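Local atomic coordinates of vinylacetyl-CoA Delta-isomerase (Nitrosopumilus maritimus SCM1, PDB entry 6VJR), a protein that probably isomerises vinylacetyl-CoA and dehydrates 4-hydroxybutyryl-CoA, using bound FAD and a [4Fe-4S] cluster within a four-chain assembly. Residues T148-G152 with D165-R169; K156-E160 with S207-W211; V180-A185 with A255-L259. One frame throughout, in Å; residues are numbered along the deposited sequence. Where two conformers were deposited one is given.

Interaction 1: T148-G152 with D165-R169. With FAD (flavin-adenine dinucleotide), chain F.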
ATOM      1  N   THR A 148     -18.265 -13.206  22.326  1.00 12.99           N
ATOM      2  CA  THR A 148     -19.000 -12.212  21.559  1.00 12.98           C
ATOM      3  C   THR A 148     -20.498 -12.469  21.537  1.00 12.35           C
ATOM      4  O   THR A 148     -20.970 -13.410  20.910  1.00 13.96           O
ATOM      5  CB  THR A 148     -18.463 -12.163  20.137  1.00 12.73           C
ATOM      6  OG1 THR A 148     -17.041 -12.115  20.098  1.00 13.62           O
ATOM      7  CG2 THR A 148     -19.067 -10.980  19.409  1.00 14.11           C
ATOM      8  N   ASP A 149     -21.252 -11.506  22.098  1.00 13.16           N
ATOM      9  CA  ASP A 149     -22.703 -11.490  22.059  1.00 13.45           C
ATOM     10  C   ASP A 149     -23.138 -10.860  20.732  1.00 13.36           C
ATOM     11  O   ASP A 149     -22.334 -10.315  19.967  1.00 13.17           O
ATOM     12  CB  ASP A 149     -23.285 -10.662  23.200  1.00 14.78           C
ATOM     13  CG  ASP A 149     -22.689 -11.040  24.549  1.00 16.03           C
ATOM     14  OD1 ASP A 149     -21.577 -10.545  24.821  1.00 18.83           O
ATOM     15  OD2 ASP A 149     -23.261 -11.909  25.233  1.00 18.29           O
ATOM     16  N   PRO A 150     -24.429 -10.968  20.373  1.00 14.99           N
ATOM     17  CA  PRO A 150     -24.922 -10.318  19.165  1.00 12.96           C
ATOM     18  C   PRO A 150     -24.785  -8.796  19.168  1.00 13.34           C
ATOM     19  O   PRO A 150     -24.551  -8.253  18.095  1.00 13.93           O
ATOM     20  CB  PRO A 150     -26.363 -10.792  19.064  1.00 15.15           C
ATOM     21  CG  PRO A 150     -26.377 -12.089  19.837  1.00 15.50           C
ATOM     22  CD  PRO A 150     -25.440 -11.821  20.973  1.00 14.86           C
ATOM     23  N   LYS A 151     -25.031  -8.177  20.324  1.00 13.50           N
ATOM     24  CA  LYS A 151     -24.730  -6.794  20.650  1.00 14.29           C
ATOM     25  C   LYS A 151     -25.775  -5.747  20.226  1.00 14.57           C
ATOM     26  O   LYS A 151     -25.640  -4.602  20.647  1.00 16.04           O
ATOM     27  CB  LYS A 151     -23.359  -6.326  20.140  1.00 14.73           C
ATOM     28  CG  LYS A 151     -22.190  -7.093  20.750  1.00 15.57           C
ATOM     29  CD  LYS A 151     -20.815  -6.511  20.476  1.00 16.55           C
ATOM     30  CE  LYS A 151     -20.552  -6.334  19.055  1.00 16.62           C
ATOM     31  NZ  LYS A 151     -19.201  -5.855  18.679  1.00 17.50           N
ATOM     32  N   GLY A 152     -26.735  -6.036  19.352  1.00 13.41           N
ATOM     33  CA  GLY A 152     -27.776  -5.058  19.048  1.00 14.21           C
ATOM     34  C   GLY A 152     -27.232  -3.761  18.458  1.00 14.06           C
ATOM     35  O   GLY A 152     -26.520  -3.754  17.440  1.00 14.72           O
ATOM     36  N   ASP A 165     -31.443  -8.970  26.566  1.00 17.65           N
ATOM     37  CA  ASP A 165     -30.843 -10.252  26.237  1.00 17.32           C
ATOM     38  C   ASP A 165     -29.803 -10.142  25.119  1.00 15.60           C
ATOM     39  O   ASP A 165     -29.165 -11.130  24.796  1.00 16.96           O
ATOM     40  CB  ASP A 165     -31.907 -11.255  25.832  1.00 19.58           C
ATOM     41  CG  ASP A 165     -32.889 -11.620  26.934  1.00 22.36           C
ATOM     42  OD1 ASP A 165     -32.503 -11.515  28.124  1.00 24.14           O
ATOM     43  OD2 ASP A 165     -34.039 -11.976  26.590  1.00 24.80           O
ATOM     44  N   LEU A 166     -29.608  -8.951  24.503  1.00 16.22           N
ATOM     45  CA  LEU A 166     -28.692  -8.826  23.376  1.00 15.27           C
ATOM     46  C   LEU A 166     -27.224  -8.940  23.789  1.00 15.17           C
ATOM     47  O   LEU A 166     -26.334  -9.129  22.941  1.00 16.21           O
ATOM     48  CB  LEU A 166     -28.961  -7.568  22.568  1.00 15.73           C
ATOM     49  CG  LEU A 166     -30.279  -7.557  21.792  1.00 16.95           C
ATOM     50  CD1 LEU A 166     -30.714  -6.191  21.258  1.00 19.51           C
ATOM     51  CD2 LEU A 166     -30.150  -8.513  20.634  1.00 20.62           C
ATOM     52  N   PHE A 167     -26.987  -8.849  25.103  1.00 15.47           N
ATOM     53  CA  PHE A 167     -25.776  -9.334  25.733  1.00 15.33           C
ATOM     54  C   PHE A 167     -26.213 -10.336  26.797  1.00 14.91           C
ATOM     55  O   PHE A 167     -27.234 -10.128  27.473  1.00 15.81           O
ATOM     56  CB  PHE A 167     -24.985  -8.203  26.403  1.00 16.15           C
ATOM     57  CG  PHE A 167     -24.337  -7.187  25.482  1.00 15.71           C
ATOM     58  CD1 PHE A 167     -25.109  -6.202  24.868  1.00 15.49           C
ATOM     59  CD2 PHE A 167     -22.975  -7.183  25.272  1.00 14.44           C
ATOM     60  CE1 PHE A 167     -24.517  -5.244  24.078  1.00 15.17           C
ATOM     61  CE2 PHE A 167     -22.391  -6.234  24.440  1.00 15.85           C
ATOM     62  CZ  PHE A 167     -23.166  -5.247  23.882  1.00 14.59           C
ATOM     63  N   THR A 168     -25.409 -11.375  26.991  1.00 14.88           N
ATOM     64  CA  THR A 168     -25.717 -12.463  27.907  1.00 15.27           C
ATOM     65  C   THR A 168     -25.686 -12.004  29.371  1.00 15.56           C
ATOM     66  O   THR A 168     -24.762 -11.328  29.824  1.00 15.40           O
ATOM     67  CB  THR A 168     -24.737 -13.607  27.632  1.00 15.83           C
ATOM     68  OG1 THR A 168     -24.942 -14.090  26.309  1.00 16.38           O
ATOM     69  CG2 THR A 168     -24.933 -14.778  28.578  1.00 18.49           C
ATOM     70  N   ARG A 169     -26.726 -12.377  30.113  1.00 16.14           N
ATOM     71  CA  ARG A 169     -26.895 -11.904  31.480  1.00 16.87           C
ATOM     72  C   ARG A 169     -27.451 -12.981  32.415  1.00 18.22           C
ATOM     73  O   ARG A 169     -28.064 -13.959  31.998  1.00 18.03           O
ATOM     74  CB  ARG A 169     -27.851 -10.714  31.505  1.00 18.74           C
ATOM     75  CG  ARG A 169     -29.247 -11.093  31.019  1.00 19.40           C
ATOM     76  CD  ARG A 169     -30.117  -9.870  30.836  1.00 23.22           C
ATOM     77  NE  ARG A 169     -31.466 -10.172  30.333  1.00 22.90           N
ATOM     78  CZ  ARG A 169     -32.581 -10.070  31.044  1.00 24.68           C
ATOM     79  NH1 ARG A 169     -32.547  -9.428  32.168  1.00 30.10           N
ATOM     80  NH2 ARG A 169     -33.744 -10.480  30.578  1.00 26.82           N
TER
HETATM   81  PA  FAD F 602     -19.282  -5.157  14.711  1.00 12.52           P
HETATM   82  O1A FAD F 602     -18.911  -4.820  16.096  1.00 14.52           O
HETATM   83  O2A FAD F 602     -20.699  -5.010  14.326  1.00 12.73           O
HETATM   84  O5B FAD F 602     -18.240  -4.395  13.778  1.00 12.22           O
HETATM   85  C5B FAD F 602     -18.624  -3.829  12.501  1.00 11.79           C
HETATM   86  C4B FAD F 602     -17.884  -2.536  12.313  1.00 12.18           C
HETATM   87  O4B FAD F 602     -18.422  -1.539  13.216  1.00 11.88           O
HETATM   88  C3B FAD F 602     -16.364  -2.561  12.560  1.00 11.70           C
HETATM   89  O3B FAD F 602     -15.696  -1.698  11.635  1.00 12.39           O
HETATM   90  C2B FAD F 602     -16.238  -2.012  13.976  1.00 11.35           C
HETATM   91  O2B FAD F 602     -14.988  -1.437  14.326  1.00 12.02           O
HETATM   92  C1B FAD F 602     -17.367  -0.979  13.988  1.00 11.55           C
HETATM   93  N9A FAD F 602     -17.908  -0.720  15.317  1.00 11.95           N
HETATM   94  C8A FAD F 602     -18.639  -1.544  16.147  1.00 14.16           C
HETATM   95  N7A FAD F 602     -19.010  -0.998  17.278  1.00 14.79           N
HETATM   96  C5A FAD F 602     -18.467   0.273  17.211  1.00 13.70           C
HETATM   97  C6A FAD F 602     -18.500   1.358  18.112  1.00 15.68           C
HETATM   98  N6A FAD F 602     -19.175   1.323  19.262  1.00 16.18           N
HETATM   99  N1A FAD F 602     -17.805   2.469  17.778  1.00 16.83           N
HETATM  100  C2A FAD F 602     -17.168   2.494  16.593  1.00 16.04           C
HETATM  101  N3A FAD F 602     -17.094   1.560  15.648  1.00 15.32           N
HETATM  102  C4A FAD F 602     -17.765   0.451  16.019  1.00 13.76           C
HETATM  103  N1  FAD F 602     -16.128 -14.587  18.959  1.00 12.63           N
HETATM  104  C2  FAD F 602     -16.178 -15.438  20.036  1.00 13.16           C
HETATM  105  O2  FAD F 602     -16.510 -15.062  21.172  1.00 14.43           O
HETATM  106  N3  FAD F 602     -15.776 -16.749  19.864  1.00 13.52           N
HETATM  107  C4  FAD F 602     -15.358 -17.325  18.699  1.00 12.70           C
HETATM  108  O4  FAD F 602     -15.126 -18.519  18.615  1.00 15.16           O
HETATM  109  C4X FAD F 602     -15.409 -16.433  17.550  1.00 12.87           C
HETATM  110  N5  FAD F 602     -15.047 -16.917  16.357  1.00 13.93           N
HETATM  111  C5X FAD F 602     -15.310 -16.136  15.252  1.00 13.60           C
HETATM  112  C6  FAD F 602     -15.174 -16.667  13.961  1.00 14.24           C
HETATM  113  C7  FAD F 602     -15.476 -15.925  12.829  1.00 14.47           C
HETATM  114  C7M FAD F 602     -15.416 -16.572  11.466  1.00 16.11           C
HETATM  115  C8  FAD F 602     -15.788 -14.557  12.965  1.00 13.55           C
HETATM  116  C8M FAD F 602     -16.009 -13.703  11.751  1.00 14.24           C
HETATM  117  C9  FAD F 602     -15.845 -13.985  14.213  1.00 13.12           C
HETATM  118  C9A FAD F 602     -15.640 -14.776  15.372  1.00 12.51           C
HETATM  119  N10 FAD F 602     -15.814 -14.258  16.655  1.00 13.74           N
HETATM  120  C10 FAD F 602     -15.798 -15.077  17.784  1.00 12.63           C
HETATM  121  C1' FAD F 602     -16.427 -12.918  16.739  1.00 13.86           C
HETATM  122  C2' FAD F 602     -15.535 -11.712  16.571  1.00 13.38           C
HETATM  123  O2' FAD F 602     -14.858 -11.500  17.810  1.00 14.76           O
HETATM  124  C3' FAD F 602     -16.381 -10.486  16.201  1.00 13.30           C
HETATM  125  O3' FAD F 602     -16.825 -10.702  14.875  1.00 12.67           O
HETATM  126  C4' FAD F 602     -15.684  -9.128  16.387  1.00 13.02           C
HETATM  127  O4' FAD F 602     -15.515  -8.832  17.780  1.00 14.00           O
HETATM  128  C5' FAD F 602     -16.443  -7.987  15.737  1.00 12.04           C
HETATM  129  O5' FAD F 602     -17.754  -7.920  16.273  1.00 11.78           O
HETATM  130  P   FAD F 602     -19.006  -7.945  15.348  1.00 12.07           P
HETATM  131  O1P FAD F 602     -19.016  -9.109  14.460  1.00 11.74           O
HETATM  132  O2P FAD F 602     -20.171  -7.713  16.216  1.00 11.77           O
HETATM  133  O3P FAD F 602     -18.879  -6.687  14.363  1.00 11.83           O
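L166 opens the contact through its backbone: its carbonyl O accepts K151 N at 3.1 Å, the donor tilted from the carbonyl plane, while the CB of D149 and the CD of P150 rest against the same oxygen. Its side chain puts CD1 on the CA of G152, whose positive phi suits a glycine. F167 follows with its ring laid beside K151. The CA of K151 sits over one face of the F167 ring, 4.2 Å from the centroid, in a CH-pi contact, and its CG touches CZ and CE2. OD1 of D149 comes obliquely to CD2 of that ring, carboxylate and ring planes 42° apart. T168 then grips D149 twice. Its N reaches OD2 of D149 at 2.8 Å from well above the carboxylate plane, whereas OG1 of T168 donates to OD2 of D149 from 3.0 Å, nearly along the C-O axis. CG of D149 stands anti to the carbonyl carbon and beside the backbone N (chi1 -50°), which turns the carboxylate to T168. FAD is met by T148 and K151. T148 N binds flavin O2 at 2.8 Å and its OG1 binds N1; K151, bent at chi3, carries NZ to O1A of the FAD pyrophosphate at 2.8 Å. K184 adds a salt bridge to the doubly held OD2 of D149, which should favour the ionised carboxylate. The chemistry implies a second shell: the acid, the ring and the L166 carbonyl probably help position the backbone from which T148 and K151 hold the flavin and the phosphates.

Interaction 2: K156-E160 with S207-W211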
ATOM      1  N   LYS A 156     -24.435   1.367  21.926  1.00 17.39           N
ATOM      2  CA  LYS A 156     -25.006   1.307  23.267  1.00 17.59           C
ATOM      3  C   LYS A 156     -24.448   0.100  24.004  1.00 16.62           C
ATOM      4  O   LYS A 156     -24.187  -0.941  23.412  1.00 17.51           O
ATOM      5  CB  LYS A 156     -26.543   1.257  23.286  1.00 17.05           C
ATOM      6  CG  LYS A 156     -27.194   2.452  22.621  1.00 18.72           C
ATOM      7  CD  LYS A 156     -28.691   2.245  22.576  1.00 21.36           C
ATOM      8  CE  LYS A 156     -29.358   3.316  21.761  1.00 26.15           C
ATOM      9  NZ  LYS A 156     -29.142   4.595  22.401  1.00 32.27           N
ATOM     10  N   GLY A 157     -24.259   0.274  25.308  1.00 17.50           N
ATOM     11  CA  GLY A 157     -23.809  -0.809  26.161  1.00 17.96           C
ATOM     12  C   GLY A 157     -24.964  -1.731  26.549  1.00 18.54           C
ATOM     13  O   GLY A 157     -26.120  -1.541  26.142  1.00 17.75           O
ATOM     14  N   PRO A 158     -24.675  -2.792  27.336  1.00 17.58           N
ATOM     15  CA  PRO A 158     -25.696  -3.772  27.676  1.00 17.99           C
ATOM     16  C   PRO A 158     -26.941  -3.203  28.332  1.00 17.45           C
ATOM     17  O   PRO A 158     -28.055  -3.541  27.937  1.00 17.87           O
ATOM     18  CB  PRO A 158     -24.985  -4.714  28.641  1.00 17.43           C
ATOM     19  CG  PRO A 158     -23.544  -4.611  28.164  1.00 18.58           C
ATOM     20  CD  PRO A 158     -23.338  -3.165  27.819  1.00 18.39           C
ATOM     21  N   SER A 159     -26.758  -2.367  29.354  1.00 18.74           N
ATOM     22  CA  SER A 159     -27.905  -1.866  30.085  1.00 19.83           C
ATOM     23  C   SER A 159     -28.710  -0.829  29.299  1.00 18.36           C
ATOM     24  O   SER A 159     -29.790  -0.450  29.770  1.00 21.68           O
ATOM     25  CB  SER A 159     -27.507  -1.317  31.425  1.00 23.10           C
ATOM     26  OG  SER A 159     -26.687  -0.167  31.281  1.00 25.91           O
ATOM     27  N   GLU A 160     -28.210  -0.392  28.130  1.00 18.39           N
ATOM     28  CA  GLU A 160     -28.879   0.608  27.300  1.00 20.62           C
ATOM     29  C   GLU A 160     -29.589  -0.016  26.086  1.00 18.57           C
ATOM     30  O   GLU A 160     -30.328   0.672  25.371  1.00 20.43           O
ATOM     31  CB  GLU A 160     -27.903   1.663  26.773  1.00 25.13           C
ATOM     32  CG  GLU A 160     -27.066   2.378  27.833  1.00 30.46           C
ATOM     33  CD  GLU A 160     -25.836   3.153  27.344  1.00 35.50           C
ATOM     34  OE1 GLU A 160     -25.703   4.212  27.974  1.00 45.25           O
ATOM     35  OE2 GLU A 160     -25.009   2.789  26.455  1.00 27.78           O
ATOM     36  N   SER A 207     -23.963  -0.230  36.152  0.55 24.31           N
ATOM     37  CA  SER A 207     -25.301  -0.478  35.633  0.55 25.21           C
ATOM     38  C   SER A 207     -25.388  -1.811  34.869  0.55 23.97           C
ATOM     39  O   SER A 207     -26.496  -2.295  34.595  0.55 22.75           O
ATOM     40  CB  SER A 207     -25.763   0.687  34.765  0.55 26.33           C
ATOM     41  OG  SER A 207     -25.083   0.729  33.517  0.55 27.25           O
ATOM     42  N   ASP A 208     -24.227  -2.393  34.508  1.00 21.78           N
ATOM     43  CA  ASP A 208     -24.165  -3.619  33.727  1.00 20.61           C
ATOM     44  C   ASP A 208     -23.821  -4.838  34.584  1.00 19.40           C
ATOM     45  O   ASP A 208     -23.395  -5.854  34.041  1.00 19.84           O
ATOM     46  CB  ASP A 208     -23.145  -3.471  32.604  1.00 20.94           C
ATOM     47  CG  ASP A 208     -23.314  -2.270  31.685  1.00 23.73           C
ATOM     48  OD1 ASP A 208     -24.427  -2.128  31.178  1.00 23.81           O
ATOM     49  OD2 ASP A 208     -22.313  -1.507  31.481  1.00 26.34           O
ATOM     50  N   LYS A 209     -23.989  -4.746  35.905  1.00 20.73           N
ATOM     51  CA  LYS A 209     -23.608  -5.802  36.843  1.00 22.14           C
ATOM     52  C   LYS A 209     -24.200  -7.162  36.454  1.00 20.29           C
ATOM     53  O   LYS A 209     -23.536  -8.179  36.580  1.00 20.16           O
ATOM     54  CB  LYS A 209     -24.055  -5.352  38.244  1.00 28.10           C
ATOM     55  CG  LYS A 209     -23.572  -6.195  39.355  1.00 32.96           C
ATOM     56  CD  LYS A 209     -23.779  -5.554  40.726  1.00 39.36           C
ATOM     57  CE  LYS A 209     -25.136  -5.883  41.311  1.00 49.00           C
ATOM     58  NZ  LYS A 209     -25.446  -5.257  42.603  1.00 54.82           N
ATOM     59  N   ASP A 210     -25.463  -7.199  35.999  1.00 20.33           N
ATOM     60  CA  ASP A 210     -26.126  -8.453  35.655  1.00 20.84           C
ATOM     61  C   ASP A 210     -25.422  -9.203  34.515  1.00 18.83           C
ATOM     62  O   ASP A 210     -25.620 -10.400  34.337  1.00 19.66           O
ATOM     63  CB  ASP A 210     -27.585  -8.225  35.314  1.00 23.50           C
ATOM     64  CG  ASP A 210     -28.470  -7.840  36.480  1.00 27.45           C
ATOM     65  OD1 ASP A 210     -27.965  -7.831  37.632  1.00 30.58           O
ATOM     66  OD2 ASP A 210     -29.654  -7.532  36.220  1.00 32.99           O
ATOM     67  N   TRP A 211     -24.634  -8.485  33.709  1.00 18.18           N
ATOM     68  CA  TRP A 211     -23.933  -9.038  32.570  1.00 16.84           C
ATOM     69  C   TRP A 211     -22.509  -9.465  32.931  1.00 15.59           C
ATOM     70  O   TRP A 211     -21.812 -10.006  32.087  1.00 15.72           O
ATOM     71  CB  TRP A 211     -23.935  -8.019  31.416  1.00 16.68           C
ATOM     72  CG  TRP A 211     -25.286  -7.782  30.803  1.00 15.88           C
ATOM     73  CD1 TRP A 211     -25.777  -8.398  29.701  1.00 17.15           C
ATOM     74  CD2 TRP A 211     -26.319  -6.854  31.233  1.00 16.44           C
ATOM     75  NE1 TRP A 211     -27.033  -7.942  29.408  1.00 17.49           N
ATOM     76  CE2 TRP A 211     -27.390  -6.984  30.307  1.00 16.82           C
ATOM     77  CE3 TRP A 211     -26.445  -5.931  32.276  1.00 16.38           C
ATOM     78  CZ2 TRP A 211     -28.552  -6.231  30.397  1.00 17.30           C
ATOM     79  CZ3 TRP A 211     -27.591  -5.167  32.353  1.00 17.49           C
ATOM     80  CH2 TRP A 211     -28.633  -5.329  31.439  1.00 18.01           C
TER
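P158 meets W211 as a proline lying on an indole: its CB stands over the five-membered ring of W211, 3.6 Å from the centroid and 9° off the normal, a CH-pi contact with the C-H group almost directly above the face. The backbone O of P158 continues along the indole and lies 3.7 Å from CZ2 of W211. The proline also borders D208, whose OD1 comes to 3.7 Å from CD of P158 while the two side chains cross at about a right angle. S159, next in the chain, supplies the polar half. Its N donates to OD1 of D208 at 3.0 Å, approaching the oxygen head-on, in line with its bond to CG, though the bond is bent to 144° at the hydrogen. This N also lies above the indole face, offset toward the rim, and CA of S159 approaches CH2 of W211 at 3.8 Å. With chi1 of 66°, OG of S159 is placed between the backbone N and the carbonyl carbon, and there it comes 2.9 Å from OG of S207 in one of the two conformers of S207. The other carboxylate oxygen of D208, OD2, is held by T205, so both ends of this acid are engaged. Two short 3-10 turns thus face each other, one in the loop between strands 143-146 and 169-173, the other between strands 195-198 and 213-218. W211 NE1 donates to P164 O, further along the loop that carries P158, F167 lies against P158, and a backbone bond between D210 and I170 joins the second turn to strand 169-173.

Interaction 3: V180-A185 with A255-L259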
ATOM      1  N   VAL A 180     -28.763 -18.180  33.119  0.82 16.67           N
ATOM      2  CA  VAL A 180     -28.376 -17.138  32.181  0.82 17.44           C
ATOM      3  C   VAL A 180     -29.231 -17.224  30.932  0.82 16.75           C
ATOM      4  O   VAL A 180     -29.645 -18.308  30.527  0.82 17.17           O
ATOM      5  CB  VAL A 180     -26.885 -17.175  31.784  0.82 18.66           C
ATOM      6  CG1 VAL A 180     -25.956 -16.916  32.944  0.82 19.19           C
ATOM      7  CG2 VAL A 180     -26.494 -18.459  31.075  0.82 18.26           C
ATOM      8  N   SER A 181     -29.468 -16.053  30.326  1.00 17.17           N
ATOM      9  CA  SER A 181     -30.124 -15.935  29.043  1.00 17.90           C
ATOM     10  C   SER A 181     -29.346 -14.944  28.180  1.00 16.69           C
ATOM     11  O   SER A 181     -28.714 -14.006  28.682  1.00 16.01           O
ATOM     12  CB  SER A 181     -31.576 -15.495  29.193  1.00 19.48           C
ATOM     13  OG  SER A 181     -32.342 -16.461  29.900  1.00 20.37           O
ATOM     14  N   GLY A 182     -29.446 -15.152  26.866  1.00 15.92           N
ATOM     15  CA  GLY A 182     -28.779 -14.308  25.903  1.00 15.96           C
ATOM     16  C   GLY A 182     -28.320 -15.184  24.747  1.00 14.79           C
ATOM     17  O   GLY A 182     -28.957 -16.180  24.423  1.00 15.54           O
ATOM     18  N   ALA A 183     -27.260 -14.762  24.085  1.00 15.46           N
ATOM     19  CA  ALA A 183     -26.737 -15.516  22.964  1.00 14.12           C
ATOM     20  C   ALA A 183     -25.266 -15.174  22.789  1.00 13.25           C
ATOM     21  O   ALA A 183     -24.828 -14.105  23.248  1.00 14.47           O
ATOM     22  CB  ALA A 183     -27.510 -15.174  21.737  1.00 14.17           C
ATOM     23  N   LYS A 184     -24.561 -16.044  22.087  1.00 13.19           N
ATOM     24  CA  LYS A 184     -23.168 -15.821  21.719  1.00 12.83           C
ATOM     25  C   LYS A 184     -23.054 -16.124  20.221  1.00 13.00           C
ATOM     26  O   LYS A 184     -23.508 -17.166  19.774  1.00 13.82           O
ATOM     27  CB  LYS A 184     -22.237 -16.708  22.556  1.00 14.20           C
ATOM     28  CG  LYS A 184     -22.197 -16.338  24.034  1.00 14.58           C
ATOM     29  CD  LYS A 184     -21.669 -14.966  24.462  1.00 14.54           C
ATOM     30  CE  LYS A 184     -21.447 -14.835  25.928  1.00 16.51           C
ATOM     31  NZ  LYS A 184     -21.054 -13.445  26.241  1.00 17.68           N
ATOM     32  N   ALA A 185     -22.594 -15.132  19.432  1.00 14.48           N
ATOM     33  CA  ALA A 185     -22.559 -15.240  17.986  1.00 13.26           C
ATOM     34  C   ALA A 185     -21.181 -15.645  17.484  1.00 12.78           C
ATOM     35  O   ALA A 185     -20.176 -15.449  18.155  1.00 13.57           O
ATOM     36  CB  ALA A 185     -23.013 -13.927  17.384  1.00 13.69           C
ATOM     37  N   ALA A 255     -21.413 -21.077  14.799  1.00 14.15           N
ATOM     38  CA  ALA A 255     -22.844 -21.111  15.065  1.00 14.25           C
ATOM     39  C   ALA A 255     -23.209 -19.999  16.052  1.00 14.14           C
ATOM     40  O   ALA A 255     -22.370 -19.528  16.811  1.00 15.16           O
ATOM     41  CB  ALA A 255     -23.264 -22.477  15.585  1.00 15.27           C
ATOM     42  N   LEU A 256     -24.497 -19.652  16.059  1.00 12.41           N
ATOM     43  CA  LEU A 256     -25.104 -18.798  17.065  1.00 12.15           C
ATOM     44  C   LEU A 256     -25.627 -19.690  18.187  1.00 13.16           C
ATOM     45  O   LEU A 256     -26.417 -20.602  17.952  1.00 14.87           O
ATOM     46  CB  LEU A 256     -26.225 -18.027  16.377  1.00 13.61           C
ATOM     47  CG  LEU A 256     -27.048 -17.085  17.251  1.00 15.63           C
ATOM     48  CD1 LEU A 256     -26.261 -15.958  17.859  1.00 15.80           C
ATOM     49  CD2 LEU A 256     -28.244 -16.581  16.478  1.00 16.68           C
ATOM     50  N   ILE A 257     -25.175 -19.403  19.400  1.00 14.01           N
ATOM     51  CA  ILE A 257     -25.583 -20.144  20.581  1.00 14.02           C
ATOM     52  C   ILE A 257     -26.639 -19.318  21.317  1.00 14.51           C
ATOM     53  O   ILE A 257     -26.381 -18.195  21.774  1.00 16.67           O
ATOM     54  CB  ILE A 257     -24.406 -20.412  21.509  1.00 14.72           C
ATOM     55  CG1 ILE A 257     -23.188 -20.997  20.806  1.00 15.89           C
ATOM     56  CG2 ILE A 257     -24.882 -21.308  22.656  1.00 16.35           C
ATOM     57  CD1 ILE A 257     -22.027 -21.234  21.745  1.00 15.47           C
ATOM     58  N   ILE A 258     -27.847 -19.852  21.357  0.66 14.62           N
ATOM     59  CA  ILE A 258     -28.920 -19.232  22.111  0.66 14.52           C
ATOM     60  C   ILE A 258     -28.982 -19.861  23.497  0.66 14.80           C
ATOM     61  O   ILE A 258     -28.899 -21.075  23.619  0.66 15.99           O
ATOM     62  CB  ILE A 258     -30.271 -19.347  21.401  0.66 16.18           C
ATOM     63  CG1 ILE A 258     -30.188 -19.028  19.901  0.66 17.02           C
ATOM     64  CG2 ILE A 258     -31.302 -18.497  22.161  0.66 16.64           C
ATOM     65  CD1 ILE A 258     -29.805 -17.597  19.593  0.66 17.73           C
ATOM     66  N   LEU A 259     -29.123 -19.014  24.530  1.00 13.40           N
ATOM     67  CA  LEU A 259     -29.243 -19.453  25.916  1.00 15.07           C
ATOM     68  C   LEU A 259     -30.580 -19.011  26.502  1.00 15.63           C
ATOM     69  O   LEU A 259     -30.883 -17.803  26.522  1.00 17.23           O
ATOM     70  CB  LEU A 259     -28.108 -18.810  26.712  1.00 16.87           C
ATOM     71  CG  LEU A 259     -26.701 -18.974  26.125  1.00 19.48           C
ATOM     72  CD1 LEU A 259     -25.705 -17.973  26.685  1.00 23.26           C
ATOM     73  CD2 LEU A 259     -26.203 -20.359  26.341  1.00 19.65           C
TER
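A183 and I258 form the apolar centre, a non-hydrogen-bonded antiparallel pair with the CA of A183 4.4 Å from the CA of I258; in one conformer of I258, its CD1 also touches the CB of A183. L256 CD1 lies against the A183 methyl too, its CB contact being 4.1 Å. With CG anti to the backbone N (chi1 178°), L256 also brings this CD1 against A185, where it meets CB of A185 at 3.9 Å. Y409 of the second subunit packs on A183 and I258, and L406 of that subunit on L256, so this face is part of a subunit interface. On the face of K184 and I257, the side chain of L259 lies beside G182, which offers no side chain; I196 and L198 of strand 195-198 cover I257 and L259. Outward from this packing, the backbone bonds come in two reciprocal pairs. G182 and L259 exchange N-H and carbonyl, as do K184 and I257, where I257 N meets K184 O at 2.8 Å and 174°. Between them, CA of A183 makes a short CA-H...O contact of 3.0 Å to I257 O. Two side chains have polar ends. OG of S181 turns to R261 N, while K184, across from I257, leads its NZ away to the carbonyls of M199 and M147. The chemistry implies that the antiparallel pairing of 180-185 with 255-259 gives a buried, mostly aliphatic frame, while a single buried lysine, satisfied in part by carbonyls, couples that frame to the flavin-binding loop.

Seen together, the three contacts illustrate how chemistry follows position. Interaction 3 is wholly buried and rests on strand-to-strand backbone bonds and aliphatic cover; interaction 1, also buried, joins two parts of one loop by a carboxylate and a ring; interaction 2, further out and partly exposed, relies on proline, indole and serine. Interactions 1 and 3 touch directly, at K184 and through a probable hydrogen bond between T148 O and A185 N, and both meet the second subunit. Interactions 1 and 2 share the loop between strands 143-146 and 169-173 and abut where W211 lies beside R169. Interactions 2 and 3 do not touch, their nearest atoms about 6 Å apart.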